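Local coordinates for glutamine aminotransferase class-II domain protein (Ruegeria pomeroyi, PDB 3MDN) that probably acts as a class-II glutamine amidotransferase, releasing ammonia from the side-chain amide of glutamine, although its acceptor substrate is not established, at residues Tyr51-Asp62 with Asn99-Cys110; His162-Glu173 with Ala253-Asp261. All blocks are in the same frame, centred on the assembly; numbering follows the deposited sequence.

Followed from the N terminus, the chain passes strands 6-10 and 13-15 before it forms the hairpin of strands 47-51 and 58-61, and interaction 1 closes when residues 99-110 return, after helix 70-78 and strands 80-81 and 84-87, to lie against it. That contact ties strand 58-61, outermost within this chain in one antiparallel sheet, to the 104-106/109-114 hairpin of a second. Interaction 2 opens only later, at helix 161-179, and closes where the end of strand 251-256 and the last modelled residues come back to the helix. The two loops are therefore in series and neither nest nor cross. Their centres lie 23 Å apart, yet both reach the second sheet, on opposite sides of the chain's centre.

Interaction 1. Residues Tyr51-Asp62 with Asn99-Cys110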
loop_
_atom_site.group_PDB
_atom_site.type_symbol
_atom_site.label_atom_id
_atom_site.label_comp_id
_atom_site.label_asym_id
_atom_site.label_seq_id
_atom_site.Cartn_x
_atom_site.Cartn_y
_atom_site.Cartn_z
ATOM N N TYR D 51 -17.908 -10.650 -12.173
ATOM C CA TYR D 51 -18.702 -10.164 -13.291
ATOM C C TYR D 51 -19.979 -9.554 -12.746
ATOM O O TYR D 51 -20.644 -10.109 -11.859
ATOM C CB TYR D 51 -19.091 -11.311 -14.273
ATOM C CG TYR D 51 -17.897 -11.953 -14.935
ATOM C CD1 TYR D 51 -17.269 -13.051 -14.350
ATOM C CD2 TYR D 51 -17.393 -11.460 -16.140
ATOM C CE1 TYR D 51 -16.151 -13.634 -14.944
ATOM C CE2 TYR D 51 -16.295 -12.045 -16.748
ATOM C CZ TYR D 51 -15.680 -13.131 -16.145
ATOM O OH TYR D 51 -14.573 -13.699 -16.712
ATOM N N ASP D 52 -20.376 -8.464 -13.349
ATOM C CA ASP D 52 -21.545 -7.763 -12.910
ATOM C C ASP D 52 -22.142 -7.187 -14.173
ATOM O O ASP D 52 -22.855 -7.880 -14.892
ATOM C CB ASP D 52 -21.132 -6.632 -11.946
ATOM C CG ASP D 52 -22.335 -5.961 -11.258
ATOM O OD1 ASP D 52 -23.492 -6.398 -11.484
ATOM O OD2 ASP D 52 -22.125 -5.000 -10.487
ATOM N N ALA D 53 -21.756 -5.953 -14.492
ATOM C CA ALA D 53 -22.413 -5.222 -15.561
ATOM C C ALA D 53 -21.719 -5.349 -16.913
ATOM O O ALA D 53 -22.291 -5.009 -17.946
ATOM C CB ALA D 53 -22.538 -3.688 -15.186
ATOM N N ARG D 54 -20.470 -5.776 -16.914
ATOM C CA ARG D 54 -19.714 -5.709 -18.140
ATOM C C ARG D 54 -19.344 -7.110 -18.583
ATOM O O ARG D 54 -19.257 -8.032 -17.762
ATOM C CB ARG D 54 -18.452 -4.862 -17.949
ATOM C CG ARG D 54 -18.654 -3.409 -17.447
ATOM C CD ARG D 54 -17.555 -2.555 -18.048
ATOM N NE ARG D 54 -17.419 -1.197 -17.502
ATOM C CZ ARG D 54 -18.091 -0.122 -17.921
ATOM N NH1 ARG D 54 -19.013 -0.236 -18.867
ATOM N NH2 ARG D 54 -17.866 1.075 -17.369
ATOM N N PRO D 55 -19.082 -7.284 -19.882
ATOM C CA PRO D 55 -18.624 -8.626 -20.244
ATOM C C PRO D 55 -17.213 -8.854 -19.691
ATOM O O PRO D 55 -16.810 -9.989 -19.536
ATOM C CB PRO D 55 -18.613 -8.600 -21.779
ATOM C CG PRO D 55 -19.140 -7.233 -22.194
ATOM C CD PRO D 55 -19.079 -6.339 -21.018
ATOM N N GLU D 56 -16.463 -7.784 -19.411
ATOM C CA GLU D 56 -15.150 -7.941 -18.745
ATOM C C GLU D 56 -15.321 -8.020 -17.235
ATOM O O GLU D 56 -16.175 -7.354 -16.670
ATOM C CB GLU D 56 -14.196 -6.780 -19.056
ATOM C CG GLU D 56 -13.922 -6.532 -20.532
ATOM C CD GLU D 56 -15.114 -5.915 -21.244
ATOM O OE1 GLU D 56 -15.826 -5.087 -20.627
ATOM O OE2 GLU D 56 -15.350 -6.274 -22.424
ATOM N N PRO D 57 -14.463 -8.787 -16.568
ATOM C CA PRO D 57 -14.651 -8.901 -15.123
ATOM C C PRO D 57 -14.040 -7.690 -14.413
ATOM O O PRO D 57 -13.050 -7.168 -14.869
ATOM C CB PRO D 57 -13.896 -10.203 -14.779
ATOM C CG PRO D 57 -12.763 -10.245 -15.859
ATOM C CD PRO D 57 -13.382 -9.648 -17.088
ATOM N N GLY D 58 -14.641 -7.234 -13.321
ATOM C CA GLY D 58 -13.921 -6.332 -12.412
ATOM C C GLY D 58 -12.776 -7.116 -11.781
ATOM O O GLY D 58 -12.925 -8.306 -11.502
ATOM N N LEU D 59 -11.640 -6.471 -11.565
ATOM C CA LEU D 59 -10.473 -7.111 -10.955
ATOM C C LEU D 59 -9.887 -6.276 -9.784
ATOM O O LEU D 59 -9.544 -5.115 -9.959
ATOM C CB LEU D 59 -9.411 -7.347 -12.026
ATOM C CG LEU D 59 -8.171 -8.137 -11.613
ATOM C CD1 LEU D 59 -8.553 -9.589 -11.204
ATOM C CD2 LEU D 59 -7.137 -8.147 -12.736
ATOM N N TYR D 60 -9.810 -6.860 -8.587
ATOM C CA TYR D 60 -9.258 -6.169 -7.424
ATOM C C TYR D 60 -8.170 -7.052 -6.846
ATOM O O TYR D 60 -8.412 -8.212 -6.521
ATOM C CB TYR D 60 -10.326 -5.876 -6.344
ATOM C CG TYR D 60 -9.799 -5.050 -5.161
ATOM C CD1 TYR D 60 -8.761 -5.531 -4.348
ATOM C CD2 TYR D 60 -10.320 -3.794 -4.865
ATOM C CE1 TYR D 60 -8.268 -4.795 -3.282
ATOM C CE2 TYR D 60 -9.832 -3.046 -3.787
ATOM C CZ TYR D 60 -8.802 -3.553 -3.005
ATOM O OH TYR D 60 -8.298 -2.825 -1.950
ATOM N N ARG D 61 -6.970 -6.501 -6.729
ATOM C CA ARG D 61 -5.850 -7.208 -6.124
ATOM C C ARG D 61 -4.804 -6.274 -5.503
ATOM O O ARG D 61 -4.458 -5.227 -6.049
ATOM C CB ARG D 61 -5.189 -8.152 -7.117
ATOM C CG ARG D 61 -5.037 -7.600 -8.499
ATOM C CD ARG D 61 -4.620 -8.701 -9.464
ATOM N NE ARG D 61 -3.876 -8.109 -10.568
ATOM C CZ ARG D 61 -3.086 -8.770 -11.407
ATOM N NH1 ARG D 61 -2.912 -10.073 -11.282
ATOM N NH2 ARG D 61 -2.460 -8.104 -12.375
ATOM N N ASP D 62 -4.312 -6.692 -4.351
ATOM C CA ASP D 62 -3.404 -5.901 -3.573
ATOM C C ASP D 62 -2.587 -6.889 -2.775
ATOM O O ASP D 62 -2.912 -8.077 -2.772
ATOM C CB ASP D 62 -4.206 -5.016 -2.632
ATOM C CG ASP D 62 -3.604 -3.650 -2.480
ATOM O OD1 ASP D 62 -2.362 -3.543 -2.602
ATOM O OD2 ASP D 62 -4.375 -2.689 -2.251
ATOM N N ASN D 99 2.228 -7.561 -11.967
ATOM C CA ASN D 99 1.800 -8.097 -10.674
ATOM C C ASN D 99 1.744 -9.653 -10.633
ATOM O O ASN D 99 1.545 -10.313 -11.661
ATOM C CB ASN D 99 0.469 -7.452 -10.248
ATOM C CG ASN D 99 0.130 -7.698 -8.784
ATOM O OD1 ASN D 99 -0.348 -8.776 -8.421
ATOM N ND2 ASN D 99 0.360 -6.689 -7.938
ATOM N N ASN D 100 1.949 -10.198 -9.425
ATOM C CA ASN D 100 2.093 -11.637 -9.168
ATOM C C ASN D 100 0.928 -12.237 -8.317
ATOM O O ASN D 100 1.035 -13.360 -7.776
ATOM C CB ASN D 100 3.460 -11.913 -8.494
ATOM C CG ASN D 100 4.679 -11.731 -9.451
ATOM O OD1 ASN D 100 5.817 -12.014 -9.062
ATOM N ND2 ASN D 100 4.440 -11.271 -10.682
ATOM N N CYS D 101 -0.179 -11.494 -8.209
ATOM C CA CYS D 101 -1.371 -11.963 -7.476
ATOM C C CYS D 101 -2.458 -12.480 -8.420
ATOM O O CYS D 101 -2.645 -11.938 -9.504
ATOM C CB CYS D 101 -1.951 -10.841 -6.592
ATOM S SG CYS D 101 -0.910 -10.366 -5.177
ATOM N N HIS D 102 -3.181 -13.519 -8.015
ATOM C CA HIS D 102 -4.302 -13.989 -8.837
ATOM C C HIS D 102 -5.530 -13.243 -8.339
ATOM O O HIS D 102 -5.467 -12.565 -7.318
ATOM C CB HIS D 102 -4.514 -15.469 -8.686
ATOM C CG HIS D 102 -3.297 -16.313 -8.924
ATOM N ND1 HIS D 102 -2.059 -16.038 -8.363
ATOM C CD2 HIS D 102 -3.148 -17.465 -9.614
ATOM C CE1 HIS D 102 -1.199 -16.976 -8.714
ATOM N NE2 HIS D 102 -1.841 -17.863 -9.455
ATOM N N PRO D 103 -6.627 -13.275 -9.088
ATOM C CA PRO D 103 -6.766 -13.776 -10.437
ATOM C C PRO D 103 -6.033 -12.891 -11.439
ATOM O O PRO D 103 -5.568 -11.799 -11.080
ATOM C CB PRO D 103 -8.276 -13.699 -10.685
ATOM C CG PRO D 103 -8.887 -13.544 -9.331
ATOM C CD PRO D 103 -7.899 -12.739 -8.582
ATOM N N PHE D 104 -5.879 -13.428 -12.644
ATOM C CA PHE D 104 -5.434 -12.732 -13.838
ATOM C C PHE D 104 -6.653 -12.558 -14.761
ATOM O O PHE D 104 -7.634 -13.279 -14.657
ATOM C CB PHE D 104 -4.327 -13.538 -14.527
ATOM C CG PHE D 104 -3.107 -13.768 -13.640
ATOM C CD1 PHE D 104 -2.148 -12.761 -13.481
ATOM C CD2 PHE D 104 -2.948 -14.965 -12.929
ATOM C CE1 PHE D 104 -1.034 -12.953 -12.660
ATOM C CE2 PHE D 104 -1.843 -15.168 -12.118
ATOM C CZ PHE D 104 -0.880 -14.152 -11.984
ATOM N N ALA D 105 -6.627 -11.552 -15.621
ATOM C CA ALA D 105 -7.776 -11.308 -16.486
ATOM C C ALA D 105 -7.261 -10.757 -17.785
ATOM O O ALA D 105 -6.298 -9.990 -17.798
ATOM C CB ALA D 105 -8.737 -10.283 -15.833
ATOM N N ALA D 106 -7.901 -11.144 -18.875
ATOM C CA ALA D 106 -7.597 -10.559 -20.170
ATOM C C ALA D 106 -8.850 -10.757 -21.010
ATOM O O ALA D 106 -9.389 -11.863 -21.052
ATOM C CB ALA D 106 -6.378 -11.232 -20.798
ATOM N N ARG D 107 -9.325 -9.681 -21.634
ATOM C CA ARG D 107 -10.589 -9.702 -22.369
ATOM C C ARG D 107 -11.759 -10.161 -21.480
ATOM O O ARG D 107 -11.922 -9.638 -20.392
ATOM C CB ARG D 107 -10.448 -10.604 -23.595
ATOM C CG ARG D 107 -9.404 -10.073 -24.549
ATOM C CD ARG D 107 -9.155 -11.037 -25.678
ATOM N NE ARG D 107 -8.066 -10.506 -26.494
ATOM C CZ ARG D 107 -7.636 -11.058 -27.617
ATOM N NH1 ARG D 107 -8.215 -12.180 -28.064
ATOM N NH2 ARG D 107 -6.637 -10.492 -28.287
ATOM N N ARG D 108 -12.555 -11.138 -21.928
ATOM C CA ARG D 108 -13.695 -11.637 -21.123
ATOM C C ARG D 108 -13.328 -12.650 -20.011
ATOM O O ARG D 108 -14.192 -12.999 -19.162
ATOM C CB ARG D 108 -14.785 -12.289 -22.012
ATOM C CG ARG D 108 -15.498 -11.388 -23.051
ATOM C CD ARG D 108 -16.499 -12.223 -23.918
ATOM N NE ARG D 108 -17.270 -13.142 -23.065
ATOM C CZ ARG D 108 -18.096 -14.105 -23.490
ATOM N NH1 ARG D 108 -18.292 -14.311 -24.793
ATOM N NH2 ARG D 108 -18.730 -14.869 -22.602
ATOM N N TRP D 109 -12.079 -13.124 -20.022
ATOM C CA TRP D 109 -11.669 -14.295 -19.227
ATOM C C TRP D 109 -10.886 -13.919 -17.968
ATOM O O TRP D 109 -10.178 -12.908 -17.961
ATOM C CB TRP D 109 -10.792 -15.221 -20.068
ATOM C CG TRP D 109 -11.544 -15.914 -21.138
ATOM C CD1 TRP D 109 -11.890 -15.426 -22.364
ATOM C CD2 TRP D 109 -12.073 -17.250 -21.068
ATOM N NE1 TRP D 109 -12.595 -16.392 -23.082
ATOM C CE2 TRP D 109 -12.723 -17.514 -22.301
ATOM C CE3 TRP D 109 -12.084 -18.226 -20.075
ATOM C CZ2 TRP D 109 -13.357 -18.726 -22.568
ATOM C CZ3 TRP D 109 -12.713 -19.434 -20.334
ATOM C CH2 TRP D 109 -13.345 -19.678 -21.580
ATOM N N CYS D 110 -11.041 -14.714 -16.913
ATOM C CA CYS D 110 -10.204 -14.558 -15.732
ATOM C C CYS D 110 -9.802 -15.920 -15.272
ATOM O O CYS D 110 -10.394 -16.906 -15.700
ATOM C CB CYS D 110 -10.912 -13.793 -14.610
ATOM S SG CYS D 110 -12.475 -14.496 -14.068
#
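Arg61 and Tyr51 reach across to residues 99-110 near opposite ends of a contact between two antiparallel sheets, an arrangement consistent with the layered architecture of the Ntn-hydrolase fold to which class-II amidotransferase domains belong. Strand 58-61 is outermost, within this chain, in one sheet, and the hairpin 104-106/109-114, closed by a type II' turn from Ala106 to Trp109, belongs to the other. Tyr51 OH donates to Arg108 O at 2.6 Å, the oxygen lying at the ring edge, so the turn is gripped by a phenol that also makes a weak bond to Ser192 O. The Tyr51 side chain also meets Cys110 SG, 3.9 Å from Tyr51 CE1. Pro57 CB rests over one face of the Tyr51 ring, while Pro57 CG lies 4.0 Å from Ala105 CB. Leu59 sends its two methyls to different partners, Leu59 CD1 at 4.2 Å from Pro103 CD and CD2 at 4.1 Å from Ala105 CB. The largest buried area belongs to Arg61. With CG lodged between the backbone N and carbonyl carbon (chi1 41°), its chain runs extended from CG to NE toward the loop before Phe104. Arg61 NH1 makes a short but bent, weak hydrogen bond to Cys101 O, 2.6 Å at an angle of 126°, and Asn99 CB lies over the rim of one guanidinium face.

Farther out, a cis peptide precedes Pro103; His102 NE2 is bonded to Ser145 OG, Arg107 is held by salt bridges to Glu158 and Glu134, and Arg108 NH2 reaches Asp193 O. On the 51-62 side a second subunit approaches: His78 of that chain donates from NE2 to Glu56 O. Beside Arg61, an Asx turn shapes the start of the loop, with Cys101 N bonded to Asn99 OD1 at 2.7 Å.

Interaction 2. Residues His162-Glu173 with Ala253-Asp261; sequences HGALARAIARLE and AERDFAPAD
Phe257 and His162 bury the most surface here and meet edge to face, the phenyl edge directed at the imidazole face with centroids 5.5 Å apart and planes at 86°. The contact of helix 161-179 with the end of strand 251-256 and the tail beyond it is built round this T-shaped pair. His162, its CG swung opposite the backbone N (chi1 176°), is clasped on both faces: Phe257 CD1 lies over one, and the guanidinium of Arg255 stacks flat on the other, its plane within 6° of the ring. In the ring plane, His162 NE2 donates to Asp256 O at 3.0 Å in a nearly straight bond, fixing the ring's rotation. With an alanine in place of this histidine, Asp256 O would probably lose its donor, the Arg255 guanidinium would lie free to turn, and a gap would open beside Phe257.

The far end of the phenyl ring enters the apolar side of the helix, where Phe257 CZ meets both Leu165 CD2 and Ile169 CD1 at 3.7 Å. Past Phe257, the tail follows the helix surface. Pro259 CB lies 4.0 Å from Ala170 CB, and Ala260 CB 3.5 Å from Arg167 CG. Ala260 N donates to Ala166 O from above the carbonyl plane; the helical donor Ala170 N approaches from the opposite face, so the oxygen serves two N-H groups.

The last modelled residues thus lie along helix 161-179, which packs beside the sheet: Met244 of strand 243-248 touches His162, Leu165 and Phe257, and Tyr202 of strand 197-203 packs against Ile169, Phe257 and Pro259, while helix 144-154 meets the helix through Ala168, Ile169 and Leu172.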
loop_
_atom_site.group_PDB
_atom_site.type_symbol
_atom_site.label_atom_id
_atom_site.label_comp_id
_atom_site.label_asym_id
_atom_site.label_seq_id
_atom_site.Cartn_x
_atom_site.Cartn_y
_atom_site.Cartn_z
ATOM N N HIS D 162 -11.137 -26.556 -22.626
ATOM C CA HIS D 162 -10.580 -27.850 -22.245
ATOM C C HIS D 162 -9.318 -28.206 -23.032
ATOM O O HIS D 162 -8.266 -28.503 -22.432
ATOM C CB HIS D 162 -11.649 -28.936 -22.444
ATOM C CG HIS D 162 -11.178 -30.331 -22.169
ATOM N ND1 HIS D 162 -10.302 -31.003 -22.998
ATOM C CD2 HIS D 162 -11.505 -31.204 -21.184
ATOM C CE1 HIS D 162 -10.101 -32.227 -22.534
ATOM N NE2 HIS D 162 -10.830 -32.379 -21.441
ATOM N N GLY D 163 -9.438 -28.211 -24.368
ATOM C CA GLY D 163 -8.292 -28.480 -25.258
ATOM C C GLY D 163 -7.159 -27.484 -25.036
ATOM O O GLY D 163 -5.991 -27.860 -24.951
ATOM N N ALA D 164 -7.498 -26.205 -24.901
ATOM C CA ALA D 164 -6.465 -25.164 -24.772
ATOM C C ALA D 164 -5.709 -25.276 -23.440
ATOM O O ALA D 164 -4.495 -25.170 -23.410
ATOM C CB ALA D 164 -7.052 -23.788 -24.950
ATOM N N LEU D 165 -6.420 -25.505 -22.341
ATOM C CA LEU D 165 -5.723 -25.636 -21.071
ATOM C C LEU D 165 -4.843 -26.895 -21.123
ATOM O O LEU D 165 -3.671 -26.882 -20.728
ATOM C CB LEU D 165 -6.710 -25.671 -19.899
ATOM C CG LEU D 165 -6.012 -25.796 -18.547
ATOM C CD1 LEU D 165 -5.151 -24.551 -18.306
ATOM C CD2 LEU D 165 -7.006 -25.942 -17.448
ATOM N N ALA D 166 -5.428 -27.978 -21.629
ATOM C CA ALA D 166 -4.733 -29.258 -21.876
ATOM C C ALA D 166 -3.392 -29.059 -22.628
ATOM O O ALA D 166 -2.339 -29.582 -22.226
ATOM C CB ALA D 166 -5.651 -30.213 -22.649
ATOM N N ARG D 167 -3.428 -28.289 -23.706
ATOM C CA ARG D 167 -2.201 -28.009 -24.488
ATOM C C ARG D 167 -1.176 -27.099 -23.766
ATOM O O ARG D 167 0.057 -27.329 -23.824
ATOM C CB ARG D 167 -2.566 -27.449 -25.868
ATOM C CG ARG D 167 -3.131 -28.498 -26.864
ATOM C CD ARG D 167 -3.359 -27.894 -28.294
ATOM N NE ARG D 167 -4.346 -26.813 -28.274
ATOM C CZ ARG D 167 -5.659 -27.006 -28.348
ATOM N NH1 ARG D 167 -6.497 -25.983 -28.306
ATOM N NH2 ARG D 167 -6.137 -28.223 -28.481
ATOM N N ALA D 168 -1.664 -26.060 -23.099
ATOM C CA ALA D 168 -0.782 -25.171 -22.337
ATOM C C ALA D 168 -0.051 -25.955 -21.233
ATOM O O ALA D 168 1.163 -25.789 -21.013
ATOM C CB ALA D 168 -1.587 -24.054 -21.734
ATOM N N ILE D 169 -0.782 -26.835 -20.559
ATOM C CA ILE D 169 -0.165 -27.650 -19.513
ATOM C C ILE D 169 0.902 -28.612 -20.048
ATOM O O ILE D 169 2.005 -28.711 -19.484
ATOM C CB ILE D 169 -1.263 -28.386 -18.707
ATOM C CG1 ILE D 169 -1.926 -27.380 -17.748
ATOM C CG2 ILE D 169 -0.701 -29.585 -17.945
ATOM C CD1 ILE D 169 -3.194 -27.937 -17.154
ATOM N N ALA D 170 0.581 -29.323 -21.136
ATOM C CA ALA D 170 1.558 -30.202 -21.812
ATOM C C ALA D 170 2.852 -29.453 -22.114
ATOM O O ALA D 170 3.959 -29.928 -21.828
ATOM C CB ALA D 170 0.964 -30.792 -23.124
ATOM N N ARG D 171 2.707 -28.277 -22.706
ATOM C CA ARG D 171 3.863 -27.461 -23.065
ATOM C C ARG D 171 4.714 -27.086 -21.843
ATOM O O ARG D 171 5.943 -27.238 -21.853
ATOM C CB ARG D 171 3.391 -26.213 -23.789
ATOM C CG ARG D 171 3.420 -26.359 -25.280
ATOM C CD ARG D 171 4.806 -25.857 -25.812
ATOM N NE ARG D 171 4.737 -24.588 -26.539
ATOM C CZ ARG D 171 3.604 -24.015 -26.934
ATOM N NH1 ARG D 171 2.444 -24.593 -26.663
ATOM N NH2 ARG D 171 3.632 -22.873 -27.603
ATOM N N LEU D 172 4.069 -26.622 -20.773
ATOM C CA LEU D 172 4.853 -26.218 -19.596
ATOM C C LEU D 172 5.454 -27.410 -18.861
ATOM O O LEU D 172 6.566 -27.331 -18.324
ATOM C CB LEU D 172 4.016 -25.375 -18.639
ATOM C CG LEU D 172 3.844 -23.897 -18.975
ATOM C CD1 LEU D 172 2.852 -23.251 -18.024
ATOM C CD2 LEU D 172 5.166 -23.177 -18.923
ATOM N N GLU D 173 4.716 -28.517 -18.845
ATOM C CA GLU D 173 5.237 -29.710 -18.218
ATOM C C GLU D 173 6.446 -30.240 -18.974
ATOM O O GLU D 173 7.422 -30.696 -18.354
ATOM C CB GLU D 173 4.142 -30.793 -18.073
ATOM C CG GLU D 173 4.600 -32.005 -17.308
ATOM C CD GLU D 173 3.557 -33.113 -17.203
ATOM O OE1 GLU D 173 2.379 -32.856 -16.867
ATOM O OE2 GLU D 173 3.945 -34.282 -17.422
ATOM N N ALA D 253 -21.078 -30.372 -14.597
ATOM C CA ALA D 253 -20.702 -31.646 -15.198
ATOM C C ALA D 253 -19.182 -31.816 -15.175
ATOM O O ALA D 253 -18.432 -30.827 -15.309
ATOM C CB ALA D 253 -21.233 -31.724 -16.629
ATOM N N GLU D 254 -18.734 -33.051 -14.985
ATOM C CA GLU D 254 -17.312 -33.384 -15.001
ATOM C C GLU D 254 -16.929 -34.149 -16.259
ATOM O O GLU D 254 -17.770 -34.789 -16.879
ATOM C CB GLU D 254 -16.942 -34.259 -13.807
ATOM C CG GLU D 254 -16.802 -33.542 -12.471
ATOM C CD GLU D 254 -16.312 -34.496 -11.373
ATOM O OE1 GLU D 254 -15.517 -35.410 -11.679
ATOM O OE2 GLU D 254 -16.706 -34.311 -10.210
ATOM N N ARG D 255 -15.635 -34.147 -16.566
ATOM C CA ARG D 255 -15.099 -34.645 -17.825
ATOM C C ARG D 255 -13.647 -35.023 -17.540
ATOM O O ARG D 255 -13.001 -34.371 -16.705
ATOM C CB ARG D 255 -15.106 -33.468 -18.782
ATOM C CG ARG D 255 -15.659 -33.682 -20.143
ATOM C CD ARG D 255 -15.584 -32.318 -20.853
ATOM N NE ARG D 255 -14.753 -32.433 -22.052
ATOM C CZ ARG D 255 -14.632 -31.510 -23.001
ATOM N NH1 ARG D 255 -15.288 -30.351 -22.931
ATOM N NH2 ARG D 255 -13.850 -31.763 -24.037
ATOM N N ASP D 256 -13.109 -36.031 -18.223
ATOM C CA ASP D 256 -11.701 -36.421 -18.048
ATOM C C ASP D 256 -10.806 -35.301 -18.562
ATOM O O ASP D 256 -11.176 -34.559 -19.479
ATOM C CB ASP D 256 -11.334 -37.750 -18.763
ATOM C CG ASP D 256 -11.916 -39.006 -18.064
ATOM O OD1 ASP D 256 -12.186 -38.979 -16.832
ATOM O OD2 ASP D 256 -12.094 -40.041 -18.759
ATOM N N PHE D 257 -9.636 -35.166 -17.957
ATOM C CA PHE D 257 -8.736 -34.077 -18.308
ATOM C C PHE D 257 -7.299 -34.538 -18.130
ATOM O O PHE D 257 -6.871 -34.879 -17.029
ATOM C CB PHE D 257 -9.013 -32.838 -17.439
ATOM C CG PHE D 257 -8.071 -31.679 -17.707
ATOM C CD1 PHE D 257 -8.261 -30.857 -18.813
ATOM C CD2 PHE D 257 -6.979 -31.440 -16.872
ATOM C CE1 PHE D 257 -7.402 -29.789 -19.079
ATOM C CE2 PHE D 257 -6.106 -30.376 -17.128
ATOM C CZ PHE D 257 -6.320 -29.540 -18.245
ATOM N N ALA D 258 -6.551 -34.563 -19.217
ATOM C CA ALA D 258 -5.132 -34.887 -19.128
ATOM C C ALA D 258 -4.400 -33.975 -20.101
ATOM O O ALA D 258 -4.999 -33.565 -21.084
ATOM C CB ALA D 258 -4.900 -36.372 -19.463
ATOM N N PRO D 259 -3.114 -33.649 -19.832
ATOM C CA PRO D 259 -2.354 -32.807 -20.776
ATOM C C PRO D 259 -2.410 -33.395 -22.187
ATOM O O PRO D 259 -2.439 -34.610 -22.348
ATOM C CB PRO D 259 -0.907 -32.865 -20.251
ATOM C CG PRO D 259 -0.987 -33.427 -18.885
ATOM C CD PRO D 259 -2.236 -34.269 -18.822
ATOM N N ALA D 260 -2.435 -32.528 -23.193
ATOM C CA ALA D 260 -2.618 -32.935 -24.587
ATOM C C ALA D 260 -1.546 -33.907 -25.063
ATOM O O ALA D 260 -0.393 -33.828 -24.619
ATOM C CB ALA D 260 -2.662 -31.700 -25.501
ATOM N N ASP D 261 -1.937 -34.823 -25.953
ATOM C CA ASP D 261 -0.991 -35.696 -26.640
ATOM C C ASP D 261 0.017 -34.843 -27.409
ATOM O O ASP D 261 -0.360 -34.049 -28.274
ATOM C CB ASP D 261 -1.719 -36.641 -27.610
#